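Local coordinates for protein N-alpha-acetyltransferase 38, NatC auxiliary subunit (Saccharomyces cerevisiae, PDB 6YGA) that serves as the small auxiliary subunit of the heterotrimeric NatC complex, which acetylates the N-termini of nascent proteins on the ribosome, at residues Phe9-Thr19 and Ser62-Leu73. Residues are numbered along the deposited sequence; the frame is centred on the assembly and turned at random.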
loop_
_atom_site.group_PDB
_atom_site.type_symbol
_atom_site.label_atom_id
_atom_site.label_comp_id
_atom_site.label_asym_id
_atom_site.label_seq_id
_atom_site.Cartn_x
_atom_site.Cartn_y
_atom_site.Cartn_z
ATOM N N PHE C 9 35.776 19.216 13.947
ATOM C CA PHE C 9 34.703 19.161 14.934
ATOM C C PHE C 9 33.671 18.080 14.634
ATOM O O PHE C 9 33.079 17.529 15.571
ATOM C CB PHE C 9 34.007 20.519 15.024
ATOM C CG PHE C 9 34.650 21.467 15.991
ATOM C CD1 PHE C 9 35.883 22.034 15.717
ATOM C CD2 PHE C 9 34.012 21.799 17.174
ATOM C CE1 PHE C 9 36.470 22.914 16.612
ATOM C CE2 PHE C 9 34.590 22.677 18.070
ATOM C CZ PHE C 9 35.821 23.236 17.790
ATOM N N ILE C 10 33.428 17.774 13.357
ATOM C CA ILE C 10 32.359 16.845 13.011
ATOM C C ILE C 10 32.631 15.479 13.627
ATOM O O ILE C 10 33.782 15.035 13.735
ATOM C CB ILE C 10 32.192 16.753 11.485
ATOM C CG1 ILE C 10 33.496 16.296 10.828
ATOM C CG2 ILE C 10 31.728 18.093 10.918
ATOM C CD1 ILE C 10 33.457 16.285 9.317
ATOM N N GLY C 11 31.561 14.815 14.056
ATOM C CA GLY C 11 31.666 13.556 14.756
ATOM C C GLY C 11 31.840 13.673 16.252
ATOM O O GLY C 11 32.014 12.646 16.921
ATOM N N ASN C 12 31.792 14.884 16.803
ATOM C CA ASN C 12 32.007 15.113 18.223
ATOM C C ASN C 12 30.756 15.715 18.849
ATOM O O ASN C 12 30.060 16.523 18.224
ATOM C CB ASN C 12 33.214 16.032 18.458
ATOM C CG ASN C 12 34.526 15.394 18.026
ATOM O OD1 ASN C 12 35.092 14.567 18.742
ATOM N ND2 ASN C 12 35.017 15.783 16.854
ATOM N N THR C 13 30.480 15.309 20.086
ATOM C CA THR C 13 29.304 15.779 20.804
ATOM C C THR C 13 29.410 17.272 21.100
ATOM O O THR C 13 30.469 17.770 21.491
ATOM C CB THR C 13 29.143 14.990 22.106
ATOM O OG1 THR C 13 29.063 13.591 21.810
ATOM C CG2 THR C 13 27.890 15.414 22.852
ATOM N N LEU C 14 28.303 17.987 20.905
ATOM C CA LEU C 14 28.239 19.421 21.145
ATOM C C LEU C 14 27.045 19.751 22.027
ATOM O O LEU C 14 26.039 19.037 22.035
ATOM C CB LEU C 14 28.139 20.212 19.831
ATOM C CG LEU C 14 29.330 20.108 18.880
ATOM C CD1 LEU C 14 29.122 20.972 17.645
ATOM C CD2 LEU C 14 30.611 20.496 19.600
ATOM N N ILE C 15 27.167 20.848 22.766
ATOM C CA ILE C 15 26.104 21.354 23.626
ATOM C C ILE C 15 25.578 22.634 22.993
ATOM O O ILE C 15 26.324 23.610 22.839
ATOM C CB ILE C 15 26.597 21.603 25.059
ATOM C CG1 ILE C 15 26.797 20.280 25.810
ATOM C CG2 ILE C 15 25.619 22.490 25.812
ATOM C CD1 ILE C 15 28.121 19.588 25.540
ATOM N N VAL C 16 24.302 22.631 22.617
ATOM C CA VAL C 16 23.683 23.748 21.911
ATOM C C VAL C 16 22.448 24.162 22.702
ATOM O O VAL C 16 21.407 23.498 22.635
ATOM C CB VAL C 16 23.320 23.395 20.464
ATOM C CG1 VAL C 16 22.629 24.571 19.789
ATOM C CG2 VAL C 16 24.564 22.991 19.692
ATOM N N SER C 17 22.559 25.255 23.452
ATOM C CA SER C 17 21.405 25.830 24.127
ATOM C C SER C 17 20.572 26.610 23.120
ATOM O O SER C 17 21.109 27.399 22.339
ATOM C CB SER C 17 21.849 26.743 25.270
ATOM O OG SER C 17 20.731 27.342 25.903
ATOM N N LEU C 18 19.263 26.382 23.131
ATOM C CA LEU C 18 18.371 27.045 22.193
ATOM C C LEU C 18 17.864 28.353 22.799
ATOM O O LEU C 18 18.294 28.774 23.875
ATOM C CB LEU C 18 17.226 26.116 21.803
ATOM C CG LEU C 18 17.622 24.839 21.063
ATOM C CD1 LEU C 18 16.390 24.135 20.518
ATOM C CD2 LEU C 18 18.610 25.148 19.948
ATOM N N THR C 19 16.935 29.012 22.101
ATOM C CA THR C 19 16.409 30.284 22.585
ATOM C C THR C 19 15.627 30.113 23.879
ATOM O O THR C 19 15.647 31.003 24.737
ATOM C CB THR C 19 15.528 30.932 21.516
ATOM O OG1 THR C 19 14.475 30.031 21.147
ATOM C CG2 THR C 19 16.351 31.279 20.283
ATOM N N SER C 62 18.047 30.068 15.912
ATOM C CA SER C 62 17.656 29.256 17.056
ATOM C C SER C 62 18.797 28.979 18.024
ATOM O O SER C 62 18.536 28.647 19.186
ATOM C CB SER C 62 17.068 27.931 16.570
ATOM O OG SER C 62 15.861 28.155 15.862
ATOM N N VAL C 63 20.043 29.105 17.587
ATOM C CA VAL C 63 21.189 28.717 18.399
ATOM C C VAL C 63 21.580 29.878 19.305
ATOM O O VAL C 63 21.943 30.958 18.825
ATOM C CB VAL C 63 22.368 28.281 17.518
ATOM C CG1 VAL C 63 23.621 28.093 18.350
ATOM C CG2 VAL C 63 22.019 26.998 16.780
ATOM N N LYS C 64 21.493 29.658 20.618
ATOM C CA LYS C 64 21.990 30.644 21.571
ATOM C C LYS C 64 23.501 30.537 21.730
ATOM O O LYS C 64 24.211 31.547 21.678
ATOM C CB LYS C 64 21.288 30.478 22.922
ATOM C CG LYS C 64 22.134 30.889 24.120
ATOM C CD LYS C 64 21.322 30.895 25.408
ATOM C CE LYS C 64 22.219 31.011 26.632
ATOM N NZ LYS C 64 23.001 29.765 26.863
ATOM N N THR C 65 24.012 29.319 21.905
ATOM C CA THR C 65 25.441 29.125 22.101
ATOM C C THR C 65 25.821 27.703 21.714
ATOM O O THR C 65 24.977 26.805 21.658
ATOM C CB THR C 65 25.853 29.407 23.548
ATOM O OG1 THR C 65 27.272 29.255 23.676
ATOM C CG2 THR C 65 25.160 28.439 24.492
ATOM N N ILE C 66 27.111 27.515 21.452
ATOM C CA ILE C 66 27.681 26.216 21.114
ATOM C C ILE C 66 28.829 25.943 22.074
ATOM O O ILE C 66 29.737 26.771 22.214
ATOM C CB ILE C 66 28.163 26.172 19.651
ATOM C CG1 ILE C 66 27.002 26.465 18.698
ATOM C CG2 ILE C 66 28.767 24.817 19.326
ATOM C CD1 ILE C 66 27.416 26.558 17.246
HETATM N N MSE C 67 28.783 24.795 22.742
HETATM C CA MSE C 67 29.823 24.434 23.700
HETATM C C MSE C 67 30.300 22.997 23.510
HETATM O O MSE C 67 29.533 22.135 23.088
HETATM C CB MSE C 67 29.321 24.636 25.129
HETATM C CG MSE C 67 29.046 26.084 25.481
HETATM SE SE MSE C 67 28.684 26.301 27.378
HETATM C CE MSE C 67 28.364 28.220 27.399
ATOM N N ILE C 68 31.573 22.748 23.815
ATOM C CA ILE C 68 32.166 21.423 23.690
ATOM C C ILE C 68 32.905 21.097 24.982
ATOM O O ILE C 68 33.362 21.992 25.702
ATOM C CB ILE C 68 33.114 21.321 22.468
ATOM C CG1 ILE C 68 33.415 19.858 22.128
ATOM C CG2 ILE C 68 34.411 22.070 22.723
ATOM C CD1 ILE C 68 34.376 19.683 20.967
ATOM N N ASP C 69 32.999 19.803 25.284
ATOM C CA ASP C 69 33.731 19.359 26.462
ATOM C C ASP C 69 35.200 19.741 26.339
ATOM O O ASP C 69 35.804 19.610 25.270
ATOM C CB ASP C 69 33.595 17.844 26.629
ATOM C CG ASP C 69 33.612 17.410 28.085
ATOM O OD1 ASP C 69 33.299 18.240 28.962
ATOM O OD2 ASP C 69 33.939 16.235 28.352
ATOM N N LYS C 70 35.773 20.230 27.440
ATOM C CA LYS C 70 37.190 20.587 27.435
ATOM C C LYS C 70 38.094 19.430 27.031
ATOM O O LYS C 70 38.941 19.626 26.141
ATOM C CB LYS C 70 37.598 21.149 28.800
ATOM C CG LYS C 70 39.096 21.056 29.066
ATOM C CD LYS C 70 39.411 21.087 30.551
ATOM C CE LYS C 70 40.866 20.737 30.812
ATOM N NZ LYS C 70 41.800 21.610 30.049
ATOM N N PRO C 71 37.993 18.223 27.615
ATOM C CA PRO C 71 38.909 17.154 27.184
ATOM C C PRO C 71 38.718 16.750 25.733
ATOM O O PRO C 71 39.698 16.416 25.056
ATOM C CB PRO C 71 38.586 16.004 28.148
ATOM C CG PRO C 71 37.192 16.252 28.572
ATOM C CD PRO C 71 37.090 17.749 28.683
ATOM N N VAL C 72 37.482 16.780 25.230
ATOM C CA VAL C 72 37.244 16.431 23.833
ATOM C C VAL C 72 37.851 17.480 22.909
ATOM O O VAL C 72 38.431 17.147 21.869
ATOM C CB VAL C 72 35.736 16.255 23.577
ATOM C CG1 VAL C 72 35.474 15.892 22.120
ATOM C CG2 VAL C 72 35.163 15.197 24.506
ATOM N N LEU C 73 37.746 18.758 23.284
ATOM C CA LEU C 73 38.239 19.836 22.429
ATOM C C LEU C 73 39.740 19.720 22.190
ATOM O O LEU C 73 40.212 19.854 21.055
ATOM C CB LEU C 73 37.900 21.192 23.053
ATOM C CG LEU C 73 38.602 22.425 22.474
ATOM C CD1 LEU C 73 38.289 22.592 20.994
ATOM C CD2 LEU C 73 38.214 23.677 23.254
#
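I68 swings CG1 opposite its own amide nitrogen (chi1 -164°), and L14 turns CG away from its carbonyl carbon (chi1 -64°); two branched side chains on strands 63-69 and 13-18 are thereby brought across one another, L14 CD2 resting 3.8 Å from I68 CG1. The extended second torsion of I68 sends CD1 onward to F9, whose CE2 lies 4.2 Å from it, while F9 CZ reaches L73 CD1 in the following helix. N12 closes the type II turn from F9: its ND2 donates a hydrogen bond to F9 O, 2.9 Å away, approaching from above the carbonyl plane, and OD1 is left against V72 CG1. Pairing of the first and last strands is the Sm-like arrangement, in which the strongly bent antiparallel sheet curls so that strand 13-18 has 63-69 on one edge and 23-32 on the other. At the centre, I15 and M67 form a hydrogen-bonded pair: I15 N to M67 O and M67 N to I15 O are both 2.7 Å, in the carbonyl planes. Farther along the regular ladder slackens. S17 N to T65 O is weak, and S17 O instead takes K64 N at 2.9 Å, nearly head-on to the carbonyl. On the far edge of strand 63-69, M67, I68 and D69 pair antiparallel with a strand of the N-alpha-acetyltransferase 35 chain; OG1 of T25 of that chain is hydrogen-bonded to T65 OG1.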